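Uncharacterized protein (PDB 4H7L) is of unknown function but is a cupin-fold protein that binds a copper(II) ion, probably in the pocket of its conserved beta-barrel domain. Local coordinates at residues 16-21 with 37-42; 25-28 with 33-36. All coordinates share one frame; numbering follows the deposited sequence.

Overall arrangement
Both interactions use strand 33-38 of the cupin barrel, and interaction 2 (25-28 with 33-36) is nested within the loop that interaction 1 (16-21 with 37-42) closes. Their centres lie about 15 Å apart, yet the two meet through Ile25, whose CD1 is 3.7 Å from Ile20 CG2 and 3.9 Å from Ala38 CB. Interaction 2 is the nearer to the metal: the side chain of Ala35 is about 11 Å from the bound copper ion, which is held by His61, His63, Glu68 and His104. Interaction 1 lies away from that site, where strand 18-21 reaches over to pair with the second subunit.

Interaction 1: residues 16-21 with 37-42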
loop_
_atom_site.group_PDB
_atom_site.type_symbol
_atom_site.label_atom_id
_atom_site.label_comp_id
_atom_site.label_asym_id
_atom_site.label_seq_id
_atom_site.Cartn_x
_atom_site.Cartn_y
_atom_site.Cartn_z
HETATM N N MSE B 16 -15.634 -6.744 -9.717
HETATM C CA MSE B 16 -16.422 -5.927 -8.812
HETATM C C MSE B 16 -15.521 -5.272 -7.773
HETATM O O MSE B 16 -14.616 -5.913 -7.239
HETATM C CB MSE B 16 -17.473 -6.791 -8.118
HETATM C CG MSE B 16 -18.535 -6.002 -7.380
HETATM SE SE MSE B 16 -19.927 -7.159 -6.678
HETATM C CE MSE B 16 -20.597 -7.877 -8.355
ATOM N N PRO B 17 -15.762 -3.987 -7.482
ATOM C CA PRO B 17 -15.004 -3.312 -6.427
ATOM C C PRO B 17 -15.261 -3.942 -5.062
ATOM O O PRO B 17 -16.333 -4.509 -4.832
ATOM C CB PRO B 17 -15.546 -1.879 -6.464
ATOM C CG PRO B 17 -16.884 -1.991 -7.094
ATOM C CD PRO B 17 -16.778 -3.108 -8.082
ATOM N N GLN B 18 -14.283 -3.853 -4.171
ATOM C CA GLN B 18 -14.451 -4.358 -2.817
ATOM C C GLN B 18 -14.081 -3.279 -1.820
ATOM O O GLN B 18 -13.255 -2.411 -2.100
ATOM C CB GLN B 18 -13.588 -5.596 -2.580
ATOM C CG GLN B 18 -13.932 -6.778 -3.465
ATOM C CD GLN B 18 -12.864 -7.853 -3.424
ATOM O OE1 GLN B 18 -12.674 -8.512 -2.402
ATOM N NE2 GLN B 18 -12.148 -8.023 -4.533
HETATM N N MSE B 19 -14.691 -3.352 -0.647
HETATM C CA MSE B 19 -14.513 -2.336 0.370
HETATM C C MSE B 19 -14.339 -3.006 1.724
HETATM O O MSE B 19 -15.208 -3.752 2.176
HETATM C CB MSE B 19 -15.731 -1.420 0.386
HETATM C CG MSE B 19 -15.409 0.024 0.670
HETATM SE SE MSE B 19 -16.932 1.178 0.308
HETATM C CE MSE B 19 -17.254 1.822 2.120
ATOM N N ILE B 20 -13.208 -2.746 2.366
ATOM C CA ILE B 20 -12.914 -3.349 3.655
ATOM C C ILE B 20 -12.312 -2.318 4.584
ATOM O O ILE B 20 -11.515 -1.488 4.158
ATOM C CB ILE B 20 -11.902 -4.499 3.523
ATOM C CG1 ILE B 20 -12.182 -5.316 2.259
ATOM C CG2 ILE B 20 -11.939 -5.365 4.769
ATOM C CD1 ILE B 20 -11.526 -6.681 2.249
ATOM N N SER B 21 -12.688 -2.373 5.855
ATOM C CA SER B 21 -12.072 -1.511 6.854
ATOM C C SER B 21 -10.946 -2.257 7.547
ATOM O O SER B 21 -11.190 -3.166 8.339
ATOM C CB SER B 21 -13.097 -1.036 7.882
ATOM O OG SER B 21 -12.458 -0.272 8.890
ATOM N N ARG B 37 -5.212 -8.487 7.704
ATOM C CA ARG B 37 -4.915 -8.774 6.306
ATOM C C ARG B 37 -6.141 -8.649 5.405
ATOM O O ARG B 37 -7.207 -9.174 5.714
ATOM C CB ARG B 37 -4.316 -10.179 6.188
ATOM C CG ARG B 37 -3.196 -10.457 7.190
ATOM C CD ARG B 37 -2.374 -11.675 6.792
ATOM N NE ARG B 37 -1.172 -11.826 7.612
ATOM C CZ ARG B 37 -1.076 -12.590 8.700
ATOM N NH1 ARG B 37 -2.110 -13.301 9.134
ATOM N NH2 ARG B 37 0.069 -12.648 9.364
ATOM N N ALA B 38 -5.974 -7.957 4.282
ATOM C CA ALA B 38 -7.063 -7.743 3.336
ATOM C C ALA B 38 -6.682 -8.184 1.930
ATOM O O ALA B 38 -5.508 -8.183 1.564
ATOM C CB ALA B 38 -7.463 -6.278 3.324
ATOM N N PHE B 39 -7.690 -8.563 1.151
ATOM C CA PHE B 39 -7.517 -8.858 -0.268
ATOM C C PHE B 39 -6.585 -10.034 -0.527
ATOM O O PHE B 39 -5.693 -9.950 -1.365
ATOM C CB PHE B 39 -7.015 -7.614 -1.003
ATOM C CG PHE B 39 -7.884 -6.406 -0.797
ATOM C CD1 PHE B 39 -9.226 -6.442 -1.121
ATOM C CD2 PHE B 39 -7.361 -5.239 -0.274
ATOM C CE1 PHE B 39 -10.030 -5.340 -0.928
ATOM C CE2 PHE B 39 -8.161 -4.131 -0.078
ATOM C CZ PHE B 39 -9.496 -4.181 -0.407
ATOM N N GLY B 40 -6.811 -11.136 0.181
ATOM C CA GLY B 40 -6.043 -12.349 -0.036
ATOM C C GLY B 40 -6.169 -12.870 -1.457
ATOM O O GLY B 40 -6.639 -12.166 -2.356
ATOM N N HIS B 41 -5.747 -14.111 -1.665
ATOM C CA HIS B 41 -5.756 -14.699 -2.997
ATOM C C HIS B 41 -7.184 -14.920 -3.484
ATOM O O HIS B 41 -7.475 -14.775 -4.671
ATOM C CB HIS B 41 -4.988 -16.021 -3.006
ATOM C CG HIS B 41 -4.141 -16.214 -4.226
ATOM N ND1 HIS B 41 -2.859 -16.717 -4.169
ATOM C CD2 HIS B 41 -4.391 -15.969 -5.533
ATOM C CE1 HIS B 41 -2.356 -16.774 -5.389
ATOM N NE2 HIS B 41 -3.267 -16.326 -6.236
ATOM N N ASP B 42 -8.073 -15.262 -2.558
ATOM C CA ASP B 42 -9.477 -15.483 -2.886
ATOM C C ASP B 42 -10.151 -14.208 -3.402
ATOM O O ASP B 42 -11.226 -14.272 -4.000
ATOM C CB ASP B 42 -10.244 -15.994 -1.658
ATOM C CG ASP B 42 -9.823 -17.397 -1.230
ATOM O OD1 ASP B 42 -9.869 -17.683 -0.012
ATOM O OD2 ASP B 42 -9.457 -18.214 -2.103
#
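Ile20 and Phe39 pass side by side in opposite directions, and their contact is the heart of this small apolar patch. CG1 and CD1 of Ile20 both reach CE1 of the Phe39 ring, CD1 obliquely, with Ile20 CD1 3.8 Å from Phe39 CE1. The chi1 of Ile20, -39°, turns CG1 beside the backbone N and sends CD1 over to the ring, from where it also reaches Ala38, its CD1 lying 4.2 Å from Ala38 CB. Gln18, two residues earlier on the same side of its strand, meets the ring differently: its CB comes at the edge, in the ring plane, 3.9 Å from Phe39 CE1. The ring corner is thus shared by two side chains, while the amide of Gln18 continues past it and its NE2 donates to the carbonyl O of Ala43. A leucine in place of Phe39 would probably leave Gln18 CB without its in-plane neighbour and open a gap beside the Ile20 branch. The backbones stay well apart, Ile20 and Ala38 being 7.3 Å from CA to CA, and side chains alone bridge them. Strand 18-21 instead pairs antiparallel with a strand of the second subunit, whose Ala95 also packs on Phe39; the sheet continues across the interface, and the contact lies where intrachain packing meets the dimer interface. Ala38 is hydrogen-bonded through its backbone to Val49 of strand 48-54.

Interaction 2: residues 25-28 with 33-36; sequences IEAV and GWAQ
Val28 and Ala35 form an antiparallel, hydrogen-bonded pair, closed by Val28 N to Ala35 O at 2.8 Å and by Ala35 N to Val28 O at 2.7 Å, while the segments run 149° apart end to end. The pair belongs to the beta hairpin of strands 28-30 and 33-38, and its side chains lie on one face of the sheet. On the Ile25 side of the pair, the amide of Gln36 takes over from the backbone. Its NE2 donates to Ile25 O over 2.8 Å in a nearly straight bond (173° at the hydrogen), arriving in the carbonyl plane on a lone pair, with the acceptor also lying in the plane of the glutamine amide, and makes a weak second bond to Ser23 O. The first torsion of Gln36 (chi1 -69°) sets CG beside its own backbone N, and the chain then extends so that the amide lies alongside the incoming loop. Its aliphatic part is used too: Ala27 CB rests 3.7 Å from Gln36 CG, and Ile25 CG2 lies 4.1 Å from Gln36 CB as the two side chains run by one another with opposite headings. Towards the other end, the indole of Trp34 leans obliquely against the peptide of Val28, its CE3 3.6 Å from Val28 C. Gln36 and Trp34 are joined through their backbones to Tyr51 and Gln53 of strand 48-54, so strand 33-38 lies between strands 28-30 and 48-54. Chemically, the contact is a short backbone pairing lengthened by one side-chain amide: Gln36 bonds to a main-chain carbonyl where the chain has not yet joined the sheet, and so ties the loop at Ile25 to strand 33-38 just ahead of strand 28-30.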
loop_
_atom_site.group_PDB
_atom_site.type_symbol
_atom_site.label_atom_id
_atom_site.label_comp_id
_atom_site.label_asym_id
_atom_site.label_seq_id
_atom_site.Cartn_x
_atom_site.Cartn_y
_atom_site.Cartn_z
ATOM N N ILE B 25 -11.058 -5.359 10.664
ATOM C CA ILE B 25 -10.711 -6.753 10.412
ATOM C C ILE B 25 -10.215 -7.418 11.694
ATOM O O ILE B 25 -9.507 -6.798 12.491
ATOM C CB ILE B 25 -9.612 -6.869 9.339
ATOM C CG1 ILE B 25 -10.190 -6.588 7.952
ATOM C CG2 ILE B 25 -8.977 -8.256 9.368
ATOM C CD1 ILE B 25 -9.145 -6.562 6.856
ATOM N N GLU B 26 -10.588 -8.677 11.895
ATOM C CA GLU B 26 -10.089 -9.438 13.032
ATOM C C GLU B 26 -8.573 -9.539 12.927
ATOM O O GLU B 26 -8.046 -10.048 11.939
ATOM C CB GLU B 26 -10.707 -10.836 13.058
ATOM C CG GLU B 26 -10.403 -11.633 14.324
ATOM C CD GLU B 26 -11.359 -11.323 15.460
ATOM O OE1 GLU B 26 -11.408 -10.153 15.894
ATOM O OE2 GLU B 26 -12.066 -12.249 15.918
ATOM N N ALA B 27 -7.873 -9.049 13.946
ATOM C CA ALA B 27 -6.414 -9.050 13.946
ATOM C C ALA B 27 -5.863 -10.431 14.279
ATOM O O ALA B 27 -6.370 -11.118 15.163
ATOM C CB ALA B 27 -5.889 -8.023 14.930
ATOM N N VAL B 28 -4.818 -10.829 13.564
ATOM C CA VAL B 28 -4.191 -12.127 13.769
ATOM C C VAL B 28 -2.751 -11.952 14.219
ATOM O O VAL B 28 -2.056 -11.043 13.769
ATOM C CB VAL B 28 -4.206 -12.965 12.478
ATOM C CG1 VAL B 28 -3.120 -14.031 12.515
ATOM C CG2 VAL B 28 -5.575 -13.592 12.275
ATOM N N GLY B 33 4.121 -9.181 15.555
ATOM C CA GLY B 33 3.032 -8.514 16.250
ATOM C C GLY B 33 1.650 -8.943 15.787
ATOM O O GLY B 33 1.292 -10.116 15.879
ATOM N N TRP B 34 0.870 -7.987 15.288
ATOM C CA TRP B 34 -0.501 -8.257 14.865
ATOM C C TRP B 34 -0.761 -7.776 13.442
ATOM O O TRP B 34 -0.385 -6.665 13.075
ATOM C CB TRP B 34 -1.488 -7.585 15.820
ATOM C CG TRP B 34 -1.351 -8.059 17.226
ATOM C CD1 TRP B 34 -0.578 -7.510 18.203
ATOM C CD2 TRP B 34 -2.001 -9.190 17.815
ATOM N NE1 TRP B 34 -0.707 -8.226 19.367
ATOM C CE2 TRP B 34 -1.576 -9.263 19.155
ATOM C CE3 TRP B 34 -2.904 -10.146 17.340
ATOM C CZ2 TRP B 34 -2.023 -10.254 20.026
ATOM C CZ3 TRP B 34 -3.344 -11.128 18.205
ATOM C CH2 TRP B 34 -2.905 -11.174 19.534
ATOM N N ALA B 35 -1.417 -8.617 12.650
ATOM C CA ALA B 35 -1.697 -8.299 11.254
ATOM C C ALA B 35 -3.198 -8.290 10.977
ATOM O O ALA B 35 -3.929 -9.172 11.423
ATOM C CB ALA B 35 -1.006 -9.298 10.342
ATOM N N GLN B 36 -3.649 -7.284 10.237
ATOM C CA GLN B 36 -5.026 -7.232 9.763
ATOM C C GLN B 36 -4.996 -7.290 8.239
ATOM O O GLN B 36 -4.774 -6.283 7.566
ATOM C CB GLN B 36 -5.727 -5.970 10.277
ATOM C CG GLN B 36 -5.968 -6.001 11.788
ATOM C CD GLN B 36 -6.479 -4.683 12.351
ATOM O OE1 GLN B 36 -5.729 -3.719 12.484
ATOM N NE2 GLN B 36 -7.757 -4.645 12.704
#